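Local atomic coordinates of putative epoxide hydrolase protein (Klebsiella pneumoniae subsp. pneumoniae, PDB entry 5BOV), a protein that is probably a hydrolase of the alpha/beta fold, putatively acting on epoxides, although monoacylglycerol lipase activity is also a possible assignment. Residues S78-G83 and K225-Y230; T72-A77 and N206-A211; G112-D117 and I214-W219. All coordinates share one frame; numbering follows the deposited sequence. Where two conformers were deposited one is given.

Contact 1: S78-G83 and K225-Y230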
loop_
_atom_site.group_PDB
_atom_site.type_symbol
_atom_site.label_atom_id
_atom_site.label_comp_id
_atom_site.label_asym_id
_atom_site.label_seq_id
_atom_site.Cartn_x
_atom_site.Cartn_y
_atom_site.Cartn_z
ATOM N N SER A 78 11.522 -12.182 -18.008
ATOM C CA SER A 78 11.896 -13.348 -17.212
ATOM C C SER A 78 11.837 -13.112 -15.701
ATOM O O SER A 78 11.896 -14.079 -14.908
ATOM C CB SER A 78 13.328 -13.799 -17.602
ATOM O OG SER A 78 13.469 -14.001 -19.028
ATOM N N THR A 79 11.695 -11.850 -15.247
ATOM C CA THR A 79 11.568 -11.589 -13.811
ATOM C C THR A 79 10.245 -12.157 -13.274
ATOM O O THR A 79 9.208 -11.900 -13.845
ATOM C CB THR A 79 11.689 -10.100 -13.496
ATOM O OG1 THR A 79 12.913 -9.623 -14.028
ATOM C CG2 THR A 79 11.631 -9.816 -11.998
ATOM N N PRO A 80 10.293 -12.922 -12.164
ATOM C CA PRO A 80 9.090 -13.424 -11.601
ATOM C C PRO A 80 8.143 -12.275 -11.195
ATOM O O PRO A 80 8.564 -11.275 -10.633
ATOM C CB PRO A 80 9.567 -14.182 -10.339
ATOM C CG PRO A 80 10.929 -14.676 -10.676
ATOM C CD PRO A 80 11.484 -13.504 -11.519
ATOM N N ARG A 81 6.876 -12.471 -11.532
ATOM C CA ARG A 81 5.797 -11.517 -11.147
ATOM C C ARG A 81 5.412 -11.826 -9.677
ATOM O O ARG A 81 4.422 -12.475 -9.357
ATOM C CB ARG A 81 4.618 -11.579 -12.083
ATOM C CG ARG A 81 4.759 -10.643 -13.282
ATOM C CD ARG A 81 6.039 -10.853 -14.073
ATOM N NE ARG A 81 5.970 -10.015 -15.248
ATOM C CZ ARG A 81 6.998 -9.665 -15.998
ATOM N NH1 ARG A 81 8.200 -10.095 -15.727
ATOM N NH2 ARG A 81 6.810 -8.879 -17.099
ATOM N N ASN A 82 6.301 -11.388 -8.791
ATOM C CA ASN A 82 6.310 -11.798 -7.384
ATOM C C ASN A 82 5.665 -10.720 -6.526
ATOM O O ASN A 82 6.150 -9.572 -6.492
ATOM C CB ASN A 82 7.769 -12.058 -6.999
ATOM C CG ASN A 82 7.962 -12.439 -5.526
ATOM O OD1 ASN A 82 7.019 -12.713 -4.787
ATOM N ND2 ASN A 82 9.200 -12.439 -5.121
ATOM N N GLY A 83 4.590 -11.122 -5.810
ATOM C CA GLY A 83 3.917 -10.247 -4.840
ATOM C C GLY A 83 4.284 -10.424 -3.375
ATOM O O GLY A 83 3.586 -9.892 -2.485
ATOM N N LYS A 225 6.744 -20.031 -2.503
ATOM C CA LYS A 225 8.030 -19.753 -1.947
ATOM C C LYS A 225 8.488 -18.455 -2.531
ATOM O O LYS A 225 8.345 -18.203 -3.728
ATOM C CB LYS A 225 8.977 -20.876 -2.408
ATOM C CG LYS A 225 10.225 -20.979 -1.582
ATOM C CD LYS A 225 11.138 -22.128 -2.031
ATOM C CE LYS A 225 12.031 -22.646 -0.850
ATOM N NZ LYS A 225 13.389 -23.146 -1.269
ATOM N N GLY A 226 9.035 -17.568 -1.760
ATOM C CA GLY A 226 9.476 -16.331 -2.377
ATOM C C GLY A 226 10.773 -16.546 -3.128
ATOM O O GLY A 226 11.243 -17.685 -3.258
ATOM N N GLU A 227 11.349 -15.462 -3.616
ATOM C CA GLU A 227 12.650 -15.512 -4.294
ATOM C C GLU A 227 13.765 -15.486 -3.285
ATOM O O GLU A 227 13.727 -14.792 -2.273
ATOM C CB GLU A 227 12.786 -14.310 -5.255
ATOM C CG GLU A 227 11.872 -14.393 -6.435
ATOM C CD GLU A 227 12.027 -13.158 -7.301
ATOM O OE1 GLU A 227 12.982 -13.058 -8.130
ATOM O OE2 GLU A 227 11.203 -12.236 -7.164
ATOM N N ALA A 228 14.865 -16.116 -3.672
ATOM C CA ALA A 228 16.025 -16.202 -2.826
ATOM C C ALA A 228 16.599 -14.864 -2.415
ATOM O O ALA A 228 17.014 -14.668 -1.252
ATOM C CB ALA A 228 17.086 -17.072 -3.516
ATOM N N LYS A 229 16.584 -13.897 -3.318
ATOM C CA LYS A 229 17.134 -12.595 -2.980
ATOM C C LYS A 229 16.333 -11.772 -1.943
ATOM O O LYS A 229 16.834 -10.770 -1.440
ATOM C CB LYS A 229 17.359 -11.733 -4.242
ATOM C CG LYS A 229 16.124 -11.316 -5.000
ATOM C CD LYS A 229 16.562 -10.593 -6.256
ATOM C CE LYS A 229 15.429 -9.941 -6.959
ATOM N NZ LYS A 229 15.942 -9.394 -8.267
ATOM N N TYR A 230 15.092 -12.219 -1.657
ATOM C CA TYR A 230 14.298 -11.572 -0.641
ATOM C C TYR A 230 14.208 -12.389 0.648
ATOM O O TYR A 230 13.569 -11.943 1.606
ATOM C CB TYR A 230 12.914 -11.294 -1.188
ATOM C CG TYR A 230 12.943 -10.370 -2.414
ATOM C CD1 TYR A 230 13.540 -9.146 -2.346
ATOM C CD2 TYR A 230 12.285 -10.721 -3.578
ATOM C CE1 TYR A 230 13.537 -8.257 -3.474
ATOM C CE2 TYR A 230 12.288 -9.866 -4.691
ATOM C CZ TYR A 230 12.938 -8.654 -4.621
ATOM O OH TYR A 230 12.959 -7.792 -5.729
HETATM O O HOH W 1 10.278 -10.271 -8.623
#

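Contact 2: T72-A77 and N206-A211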
loop_
_atom_site.group_PDB
_atom_site.type_symbol
_atom_site.label_atom_id
_atom_site.label_comp_id
_atom_site.label_asym_id
_atom_site.label_seq_id
_atom_site.Cartn_x
_atom_site.Cartn_y
_atom_site.Cartn_z
ATOM N N THR A 72 3.637 1.053 -14.062
ATOM C CA THR A 72 4.766 0.385 -13.544
ATOM C C THR A 72 4.934 -0.954 -14.286
ATOM O O THR A 72 3.977 -1.713 -14.357
ATOM C CB THR A 72 4.680 0.185 -12.047
ATOM O OG1 THR A 72 4.930 1.485 -11.450
ATOM C CG2 THR A 72 5.745 -0.819 -11.538
ATOM N N ARG A 73 6.146 -1.267 -14.747
ATOM C CA ARG A 73 6.345 -2.497 -15.545
ATOM C C ARG A 73 7.646 -3.164 -15.125
ATOM O O ARG A 73 8.540 -2.509 -14.568
ATOM C CB ARG A 73 6.327 -2.197 -17.081
ATOM C CG ARG A 73 7.405 -1.274 -17.546
ATOM C CD ARG A 73 7.320 -1.012 -19.056
ATOM N NE ARG A 73 8.470 -0.246 -19.588
ATOM C CZ ARG A 73 9.767 -0.595 -19.567
ATOM N NH1 ARG A 73 10.202 -1.752 -19.078
ATOM N NH2 ARG A 73 10.658 0.248 -20.080
ATOM N N PHE A 74 7.716 -4.455 -15.330
ATOM C CA PHE A 74 8.991 -5.170 -15.151
ATOM C C PHE A 74 9.887 -4.866 -16.368
ATOM O O PHE A 74 9.457 -4.941 -17.507
ATOM C CB PHE A 74 8.750 -6.667 -15.012
ATOM C CG PHE A 74 8.190 -7.041 -13.669
ATOM C CD1 PHE A 74 6.832 -6.976 -13.413
ATOM C CD2 PHE A 74 9.033 -7.436 -12.634
ATOM C CE1 PHE A 74 6.331 -7.315 -12.175
ATOM C CE2 PHE A 74 8.517 -7.763 -11.360
ATOM C CZ PHE A 74 7.191 -7.651 -11.119
ATOM N N LEU A 75 11.168 -4.677 -16.095
ATOM C CA LEU A 75 12.151 -4.439 -17.153
ATOM C C LEU A 75 12.373 -5.664 -18.012
ATOM O O LEU A 75 12.656 -5.537 -19.221
ATOM C CB LEU A 75 13.458 -3.982 -16.528
ATOM C CG LEU A 75 13.359 -2.675 -15.752
ATOM C CD1 LEU A 75 14.576 -2.491 -14.892
ATOM C CD2 LEU A 75 13.162 -1.472 -16.672
ATOM N N SER A 76 12.264 -6.854 -17.416
ATOM C CA SER A 76 12.575 -8.139 -18.106
ATOM C C SER A 76 11.408 -9.076 -17.993
ATOM O O SER A 76 10.872 -9.303 -16.876
ATOM C CB SER A 76 13.838 -8.732 -17.502
ATOM O OG SER A 76 14.000 -10.087 -17.911
ATOM N N ALA A 77 11.041 -9.664 -19.131
ATOM C CA ALA A 77 10.004 -10.675 -19.183
ATOM C C ALA A 77 10.250 -11.875 -18.288
ATOM O O ALA A 77 9.299 -12.528 -17.893
ATOM C CB ALA A 77 9.804 -11.124 -20.633
ATOM N N ASN A 206 -3.209 -3.442 -16.126
ATOM C CA ASN A 206 -1.802 -3.755 -16.255
ATOM C C ASN A 206 -1.613 -5.253 -16.470
ATOM O O ASN A 206 -2.206 -6.075 -15.762
ATOM C CB ASN A 206 -1.074 -3.270 -14.962
ATOM C CG ASN A 206 0.431 -3.556 -14.978
ATOM O OD1 ASN A 206 0.827 -4.679 -14.926
ATOM N ND2 ASN A 206 1.251 -2.504 -14.931
ATOM N N PRO A 207 -0.751 -5.638 -17.429
ATOM C CA PRO A 207 -0.660 -7.068 -17.758
ATOM C C PRO A 207 -0.087 -7.977 -16.667
ATOM O O PRO A 207 -0.264 -9.195 -16.734
ATOM C CB PRO A 207 0.256 -7.092 -18.982
ATOM C CG PRO A 207 0.960 -5.820 -19.005
ATOM C CD PRO A 207 0.034 -4.793 -18.335
ATOM N N ASP A 208 0.521 -7.382 -15.645
ATOM C CA ASP A 208 0.997 -8.132 -14.513
ATOM C C ASP A 208 0.030 -8.109 -13.309
ATOM O O ASP A 208 0.331 -8.749 -12.295
ATOM C CB ASP A 208 2.300 -7.503 -14.002
ATOM C CG ASP A 208 3.405 -7.407 -15.080
ATOM O OD1 ASP A 208 3.542 -8.425 -15.801
ATOM O OD2 ASP A 208 4.080 -6.339 -15.126
ATOM N N HIS A 209 -1.086 -7.366 -13.387
ATOM C CA HIS A 209 -1.872 -7.152 -12.201
ATOM C C HIS A 209 -2.409 -8.461 -11.583
ATOM O O HIS A 209 -2.382 -8.644 -10.376
ATOM C CB HIS A 209 -3.054 -6.224 -12.504
ATOM C CG HIS A 209 -3.899 -5.977 -11.282
ATOM N ND1 HIS A 209 -3.420 -5.280 -10.204
ATOM C CD2 HIS A 209 -5.103 -6.463 -10.934
ATOM C CE1 HIS A 209 -4.326 -5.312 -9.244
ATOM N NE2 HIS A 209 -5.347 -6.043 -9.676
ATOM N N VAL A 210 -2.911 -9.327 -12.435
ATOM C CA VAL A 210 -3.455 -10.592 -11.921
ATOM C C VAL A 210 -2.364 -11.370 -11.288
ATOM O O VAL A 210 -2.558 -11.908 -10.161
ATOM C CB VAL A 210 -4.194 -11.387 -13.019
ATOM C CG1 VAL A 210 -4.564 -12.793 -12.556
ATOM C CG2 VAL A 210 -5.440 -10.627 -13.435
ATOM N N ALA A 211 -1.233 -11.528 -12.010
ATOM C CA ALA A 211 -0.174 -12.360 -11.504
ATOM C C ALA A 211 0.296 -11.845 -10.136
ATOM O O ALA A 211 0.541 -12.624 -9.207
ATOM C CB ALA A 211 0.982 -12.430 -12.474
HETATM O O HOH W 2 4.140 -4.262 -12.986
HETATM O O HOH W 3 5.747 -5.664 -16.967
#

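Contact 3: G112-D117 and I214-W219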
loop_
_atom_site.group_PDB
_atom_site.type_symbol
_atom_site.label_atom_id
_atom_site.label_comp_id
_atom_site.label_asym_id
_atom_site.label_seq_id
_atom_site.Cartn_x
_atom_site.Cartn_y
_atom_site.Cartn_z
ATOM N N GLY A 112 0.131 -0.851 0.583
ATOM C CA GLY A 112 0.994 0.262 0.751
ATOM C C GLY A 112 1.437 0.532 2.197
ATOM O O GLY A 112 2.538 1.000 2.437
ATOM N N ALA A 113 0.548 0.268 3.136
ATOM C CA ALA A 113 0.874 0.359 4.551
ATOM C C ALA A 113 1.871 -0.714 4.916
ATOM O O ALA A 113 2.853 -0.479 5.616
ATOM C CB ALA A 113 -0.326 0.272 5.460
ATOM N N ARG A 114 1.602 -1.968 4.487
ATOM C CA ARG A 114 2.557 -3.050 4.702
ATOM C C ARG A 114 3.922 -2.725 4.145
ATOM O O ARG A 114 4.939 -2.859 4.822
ATOM C CB ARG A 114 2.038 -4.298 4.075
ATOM C CG ARG A 114 2.885 -5.501 4.284
ATOM C CD ARG A 114 2.361 -6.688 3.468
ATOM N NE ARG A 114 2.596 -6.453 2.061
ATOM C CZ ARG A 114 1.974 -7.045 1.057
ATOM N NH1 ARG A 114 0.997 -7.909 1.260
ATOM N NH2 ARG A 114 2.379 -6.784 -0.199
ATOM N N THR A 115 3.945 -2.141 2.939
ATOM C CA THR A 115 5.165 -1.827 2.289
ATOM C C THR A 115 5.921 -0.691 3.057
ATOM O O THR A 115 7.107 -0.825 3.336
ATOM C CB THR A 115 4.909 -1.365 0.823
ATOM O OG1 THR A 115 4.287 -2.441 0.087
ATOM C CG2 THR A 115 6.139 -0.995 0.160
ATOM N N ALA A 116 5.197 0.353 3.447
ATOM C CA ALA A 116 5.826 1.419 4.224
ATOM C C ALA A 116 6.313 0.932 5.589
ATOM O O ALA A 116 7.386 1.335 6.026
ATOM C CB ALA A 116 4.809 2.552 4.451
ATOM N N ASP A 117 5.533 0.055 6.242
ATOM C CA ASP A 117 5.878 -0.552 7.475
ATOM C C ASP A 117 7.270 -1.282 7.314
ATOM O O ASP A 117 8.141 -1.157 8.191
ATOM C CB ASP A 117 4.886 -1.550 7.973
ATOM C CG ASP A 117 3.567 -0.945 8.415
ATOM O OD1 ASP A 117 3.423 0.299 8.469
ATOM O OD2 ASP A 117 2.655 -1.772 8.571
ATOM N N ILE A 214 -2.415 -12.550 -7.379
ATOM C CA ILE A 214 -2.490 -13.976 -6.967
ATOM C C ILE A 214 -1.238 -14.353 -6.166
ATOM O O ILE A 214 -1.320 -15.066 -5.140
ATOM C CB ILE A 214 -2.632 -14.863 -8.216
ATOM C CG1 ILE A 214 -3.930 -14.577 -8.942
ATOM C CG2 ILE A 214 -2.503 -16.348 -7.903
ATOM C CD1 ILE A 214 -5.183 -14.568 -8.161
ATOM N N SER A 215 -0.084 -13.898 -6.642
ATOM C CA SER A 215 1.160 -14.129 -5.941
ATOM C C SER A 215 1.119 -13.540 -4.513
ATOM O O SER A 215 1.548 -14.188 -3.543
ATOM C CB SER A 215 2.361 -13.575 -6.687
ATOM O OG SER A 215 3.572 -13.714 -5.941
ATOM N N ASN A 216 0.707 -12.285 -4.383
ATOM C CA ASN A 216 0.590 -11.655 -3.061
ATOM C C ASN A 216 -0.184 -12.529 -2.068
ATOM O O ASN A 216 0.309 -12.769 -0.953
ATOM C CB ASN A 216 -0.046 -10.255 -3.182
ATOM C CG ASN A 216 -0.248 -9.598 -1.845
ATOM O OD1 ASN A 216 0.601 -8.849 -1.367
ATOM N ND2 ASN A 216 -1.402 -9.841 -1.229
ATOM N N TYR A 217 -1.372 -12.993 -2.494
ATOM C CA TYR A 217 -2.249 -13.755 -1.604
ATOM C C TYR A 217 -1.811 -15.239 -1.421
ATOM O O TYR A 217 -1.883 -15.753 -0.295
ATOM C CB TYR A 217 -3.723 -13.581 -1.987
ATOM C CG TYR A 217 -4.142 -12.194 -1.705
ATOM C CD1 TYR A 217 -4.243 -11.712 -0.394
ATOM C CD2 TYR A 217 -4.300 -11.260 -2.718
ATOM C CE1 TYR A 217 -4.523 -10.364 -0.122
ATOM C CE2 TYR A 217 -4.643 -9.949 -2.430
ATOM C CZ TYR A 217 -4.728 -9.509 -1.135
ATOM O OH TYR A 217 -4.957 -8.161 -0.886
ATOM N N ARG A 218 -1.197 -15.823 -2.451
ATOM C CA ARG A 218 -0.636 -17.147 -2.272
ATOM C C ARG A 218 0.569 -17.088 -1.343
ATOM O O ARG A 218 0.727 -17.968 -0.451
ATOM C CB ARG A 218 -0.317 -17.812 -3.585
ATOM C CG ARG A 218 -1.588 -18.197 -4.304
ATOM C CD ARG A 218 -1.291 -18.813 -5.656
ATOM N NE ARG A 218 -2.600 -19.015 -6.324
ATOM C CZ ARG A 218 -2.752 -19.573 -7.501
ATOM N NH1 ARG A 218 -1.668 -19.993 -8.169
ATOM N NH2 ARG A 218 -3.980 -19.663 -8.048
ATOM N N TRP A 219 1.433 -16.083 -1.481
ATOM C CA TRP A 219 2.550 -15.992 -0.558
ATOM C C TRP A 219 2.076 -15.847 0.881
ATOM O O TRP A 219 2.575 -16.499 1.767
ATOM C CB TRP A 219 3.518 -14.823 -0.920
ATOM C CG TRP A 219 4.792 -14.814 -0.071
ATOM C CD1 TRP A 219 6.002 -15.310 -0.427
ATOM C CD2 TRP A 219 4.965 -14.252 1.226
ATOM N NE1 TRP A 219 6.896 -15.152 0.571
ATOM C CE2 TRP A 219 6.288 -14.486 1.601
ATOM C CE3 TRP A 219 4.121 -13.629 2.121
ATOM C CZ2 TRP A 219 6.800 -14.063 2.783
ATOM C CZ3 TRP A 219 4.626 -13.193 3.297
ATOM C CH2 TRP A 219 5.950 -13.410 3.637
#

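Contact 1: S78-G83 and K225-Y230
Asn82 and Glu227 join two loops at the margin of an alpha/beta hydrolase fold: 78-83 leads from strand 59-74 into helix 85-98, while 225-230 lies in the loop between helix 209-220 and helix 231-238. The direct polar link is one hydrogen bond, from Asn82 ND2 to Glu227 OE2 at 2.9 Å. It is fairly straight, 164° at the hydrogen. The acceptor lies in the amide plane and uses its anti lone pair, the one facing away from OE1, with the two flat groups turned 58° against each other. Asn82 reaches across because its CG stands anti to the backbone N (chi1 177°). The other ND2 partner is Gln84 OE1, which also accepts from Glu227 N, so Gln84 ties both sides of the contact together.

A water makes a second, indirect link. It donates to Glu227 OE2 at 2.6 Å and to Pro80 O at 2.8 Å, leaving OE2 gripped by an amide and a water at once.

Van der Waals contact does the rest. The Pro80 ring lies against the carboxylate, with CG 3.6 Å from Glu227 OE1 and CD about as close. Near the nitrogen end of the amide, Tyr230 CD2 lies 3.9 Å from Asn82 ND2, approaching obliquely; this tyrosine also packs on Ser86, Ala87 and Ala90 of helix 85-98.

Local bonds keep the first loop in shape. Arg81 is the centre of an inverse gamma turn, closed by a weak bond from Asn82 N to Pro80 O. Its CB points away from 225-230. NE pairs with Asp208, and NH1 donates both to Ser76 O and, in the carbonyl plane, to a lone pair of Thr79 O at 2.8 Å.

Contact 2: T72-A77 and N206-A211
Asn206 ND2 donates to the backbone oxygen of Thr72 over 2.9 Å, fastening the lead-in to helix 209-220 onto the end of strand 59-74 in the alpha/beta hydrolase sheet. The oxygen lies in the amide plane, but the bond is bent, 143° at the hydrogen. Beside it, Asp208 OD2 meets the Phe74 ring at its edge, 3.3 Å from CD1, and the carboxylate stands almost at right angles to the ring (83°).

Two waters fill in between. One donates to both Thr72 O and Asp208 OD2; the other accepts from Phe74 N and donates to Asp208 OD2 over a short 2.6 Å. The carboxylate thus reaches two backbone sites of the strand without touching either directly.

Farther out, Arg81 holds the second oxygen, OD1, in a salt bridge through NE, while OD2 faces the two waters and the ring edge. Asn206 ND2 has a second acceptor in Gly70 O; both acceptors lie on strand 59-74. The amide's other end is used at home: in an Asx turn, a capping bond at the type I turn that leads into the helix, Asn206 OD1 accepts from Asp208 N at 2.8 Å.

Contact 3: G112-D117 and I214-W219
Arg114 and Asn216 meet end-on between helices 111-122 and 209-220, and they carry the whole contact. The tight part is a single atom held by two: Asn216 OD1 takes NH1 of Arg114 at 2.8 Å and NH2 at 3.0 Å. It sits in the guanidinium plane, at the edge, with the amide nearly coplanar. NH1 comes in on a lone pair in the carbonyl plane (C=O...N 132°), whereas NH2 lies nearly along the C=O axis (173°). A bend at chi3 (70°) turns the otherwise extended arginine chain.

Between the two segments nothing else touches. The CA atoms of Arg114 and Asn216 lie 11.8 Å apart, and Tyr217 and Trp219 end more than 6 Å short of 112-117. Both partners are buried: Trp111 makes a cation-pi contact with the guanidinium, and Pro85 and Met88 lie against the arginine chain. Asn216 ND2 sits over the centre of the Tyr217 ring.

Helix 111-122 begins within a sequence resembling a nucleophile elbow (Gly108, Asp110, Gly112), and the bond links it to helix 209-220. Since the acceptor is a neutral amide, the buried guanidinium gains two bent hydrogen bonds to one oxygen but no opposing charge from this partner.

Contact 3 is the deepest, its centre about 8 Å from the centre of the chain, and its bonds are direct, between protein atoms. Contacts 1 and 2 lie about 19 and 17 Å out, both bridged by water; contact 2 is still buried, contact 1 only partly. Contact 1 joins loop to loop, contact 2 strand end to helix start, contact 3 helix to helix. Contacts 2 and 3 share helix 209-220. Loop 78-83 binds the set together, through the Arg81-Asp208 salt bridge and a probable bond from Gly83 N to Ser215 OG. A carboxylate accepts directly in contact 1, a backbone oxygen in contact 2, a neutral amide in contact 3.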